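Local coordinates for nucleoprotein (Human coronavirus NL63, PDB 5N4K) that packages the viral RNA genome into a helical ribonucleocapsid, this chain being its N-terminal RNA-binding domain, at residues L99-R104 with V108-K113. Numbering follows the deposited sequence.
Sequences LKFRQR and VVWVAK. With SO4 (sulfate ion), chain I.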
# COMPACT_ATOMS: atom_id res chain seq x y z
N LEU A 99 9.83 0.99 -6.95
CA LEU A 99 9.73 2.26 -7.67
C LEU A 99 11.05 3.02 -7.69
O LEU A 99 11.70 3.16 -6.71
CB LEU A 99 8.64 3.15 -7.10
CG LEU A 99 7.19 2.68 -7.23
CD1 LEU A 99 6.25 3.66 -6.57
CD2 LEU A 99 6.78 2.30 -8.62
N LYS A 100 11.36 3.53 -8.89
CA LYS A 100 12.43 4.50 -9.07
C LYS A 100 12.00 5.83 -8.52
O LYS A 100 10.84 6.08 -8.43
CB LYS A 100 12.83 4.54 -10.57
CG LYS A 100 13.24 3.18 -11.20
CD LYS A 100 13.74 3.37 -12.63
CE LYS A 100 14.22 2.08 -13.28
NZ LYS A 100 14.77 2.27 -14.66
N PHE A 101 12.96 6.69 -8.21
CA PHE A 101 12.62 7.98 -7.65
C PHE A 101 11.68 8.73 -8.52
O PHE A 101 12.00 8.96 -9.74
CB PHE A 101 13.90 8.83 -7.39
CG PHE A 101 13.64 10.11 -6.65
CD1 PHE A 101 12.97 10.11 -5.41
CD2 PHE A 101 13.99 11.33 -7.18
CE1 PHE A 101 12.74 11.26 -4.72
CE2 PHE A 101 13.70 12.51 -6.49
CZ PHE A 101 13.06 12.49 -5.30
N ARG A 102 10.57 9.14 -8.08
CA ARG A 102 9.57 9.92 -8.75
C ARG A 102 8.76 9.18 -9.80
O ARG A 102 7.91 9.79 -10.47
CB ARG A 102 10.13 11.21 -9.33
CG ARG A 102 10.56 12.17 -8.18
CD ARG A 102 11.36 13.37 -8.67
NE ARG A 102 10.64 14.24 -9.48
CZ ARG A 102 10.96 14.63 -10.75
NH1 ARG A 102 11.97 14.09 -11.41
NH2 ARG A 102 10.05 15.41 -11.28
N GLN A 103 8.90 7.88 -9.85
CA GLN A 103 7.97 7.06 -10.65
C GLN A 103 6.57 7.27 -10.19
O GLN A 103 6.32 7.22 -9.01
CB GLN A 103 8.42 5.60 -10.59
CG GLN A 103 7.74 4.69 -11.53
CD GLN A 103 8.43 3.35 -11.62
OE1 GLN A 103 9.55 3.03 -11.18
NE2 GLN A 103 7.61 2.45 -12.22
N ARG A 104 5.66 7.55 -11.11
CA ARG A 104 4.36 8.00 -10.71
C ARG A 104 3.51 6.89 -10.18
O ARG A 104 3.30 5.84 -10.85
CB ARG A 104 3.65 8.64 -11.87
CG ARG A 104 4.24 9.92 -12.35
CD ARG A 104 3.66 10.27 -13.74
NE ARG A 104 4.03 9.30 -14.82
CZ ARG A 104 3.18 8.46 -15.46
NH1 ARG A 104 1.87 8.45 -15.20
NH2 ARG A 104 3.65 7.62 -16.38
N VAL A 108 1.61 8.16 -3.68
CA VAL A 108 3.04 8.12 -3.35
C VAL A 108 3.59 9.52 -3.60
O VAL A 108 3.53 10.08 -4.70
CB VAL A 108 3.82 7.07 -4.20
CG1 VAL A 108 5.28 7.08 -3.87
CG2 VAL A 108 3.08 5.71 -3.93
N VAL A 109 4.17 10.11 -2.55
CA VAL A 109 4.62 11.48 -2.60
C VAL A 109 6.12 11.50 -2.38
O VAL A 109 6.64 11.06 -1.33
CB VAL A 109 3.93 12.36 -1.56
CG1 VAL A 109 4.47 13.82 -1.67
CG2 VAL A 109 2.45 12.31 -1.74
N TRP A 110 6.95 12.01 -3.32
CA TRP A 110 8.38 11.89 -3.29
C TRP A 110 9.11 13.04 -2.59
O TRP A 110 8.71 14.23 -2.79
CB TRP A 110 8.84 11.75 -4.74
CG TRP A 110 8.27 10.49 -5.39
CD1 TRP A 110 7.17 10.39 -6.18
CD2 TRP A 110 8.83 9.20 -5.26
NE1 TRP A 110 7.03 9.08 -6.58
CE2 TRP A 110 8.00 8.32 -6.05
CE3 TRP A 110 9.87 8.67 -4.55
CZ2 TRP A 110 8.28 6.96 -6.06
CZ3 TRP A 110 10.18 7.32 -4.62
CH2 TRP A 110 9.35 6.49 -5.41
N VAL A 111 10.15 12.70 -1.88
CA VAL A 111 10.91 13.72 -1.12
C VAL A 111 12.35 13.42 -1.21
O VAL A 111 12.83 12.28 -1.28
CB VAL A 111 10.45 13.78 0.37
CG1 VAL A 111 9.07 14.41 0.49
CG2 VAL A 111 10.55 12.39 1.02
N ALA A 112 13.18 14.51 -1.20
CA ALA A 112 14.64 14.37 -1.17
C ALA A 112 15.25 15.66 -0.65
O ALA A 112 14.75 16.73 -0.95
CB ALA A 112 15.21 14.14 -2.59
N LYS A 113 16.33 15.51 0.09
CA LYS A 113 17.11 16.65 0.46
C LYS A 113 18.29 16.87 -0.47
O LYS A 113 18.69 15.99 -1.19
CB LYS A 113 17.66 16.46 1.83
CG LYS A 113 16.59 16.61 2.92
CD LYS A 113 17.34 16.54 4.26
CE LYS A 113 16.61 17.18 5.37
NZ LYS A 113 17.24 16.84 6.67
S SO4 I . 7.28 14.69 -8.57
O1 SO4 I . 6.25 15.74 -8.58
O2 SO4 I . 8.54 15.29 -8.11
O3 SO4 I . 6.99 13.44 -7.83
O4 SO4 I . 7.37 14.20 -9.96
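A type II turn from Lys100 to Gln103, closed by the backbone bond from Gln103 N to Lys100 O, lies over the Trp110 indole on strand 108-112, with Arg102 CA and Trp110 CA 5.9 Å apart at the nearest approach of the two backbones. The turn meets the ring mainly through its backbone. Arg102 N sits 3.3 Å from Trp110 CD2, above the middle of the indole, and Arg102 CA stands almost on the normal of the five-membered ring, 3.4 Å from its centroid, in a CH-pi contact. Phe101 CA makes a second one over the six-membered ring. Val108 CG1 lies against the rim of the opposite face, while Leu99 CB touches the edge at CH2. On the pyrrole side Trp110 NE1 gives a weak, bent hydrogen bond to Gln103 O (3.1 Å, 132°). Although its CB leaves the turn away from the strand, Phe101 swings back with CG anti to its backbone N (chi1 -173°); CD1 then meets Trp110 CE3 at 3.5 Å, and CZ reaches Ala112 CB. The two ring planes are steeply inclined, at 82°. The turn is braced from within by Lys100 N, which donates a nearly straight bond to Gln103 OE1 (3.0 Å). Beyond the segments, Tyr65 of strand 63-73 packs edge-to-face with Trp110. Arg102, its chain bent at chi3, directs NE to sulfate O2 at 2.7 Å, in the guanidinium plane; its NH2 bond to O4 is weak. The sulfate, probably from the crystallisation liquor, also has O3 near Trp110 CD1. The indole thus holds the turn against strand 108-112, and the anion beside Arg102 is consistent with a surface that could receive RNA phosphate.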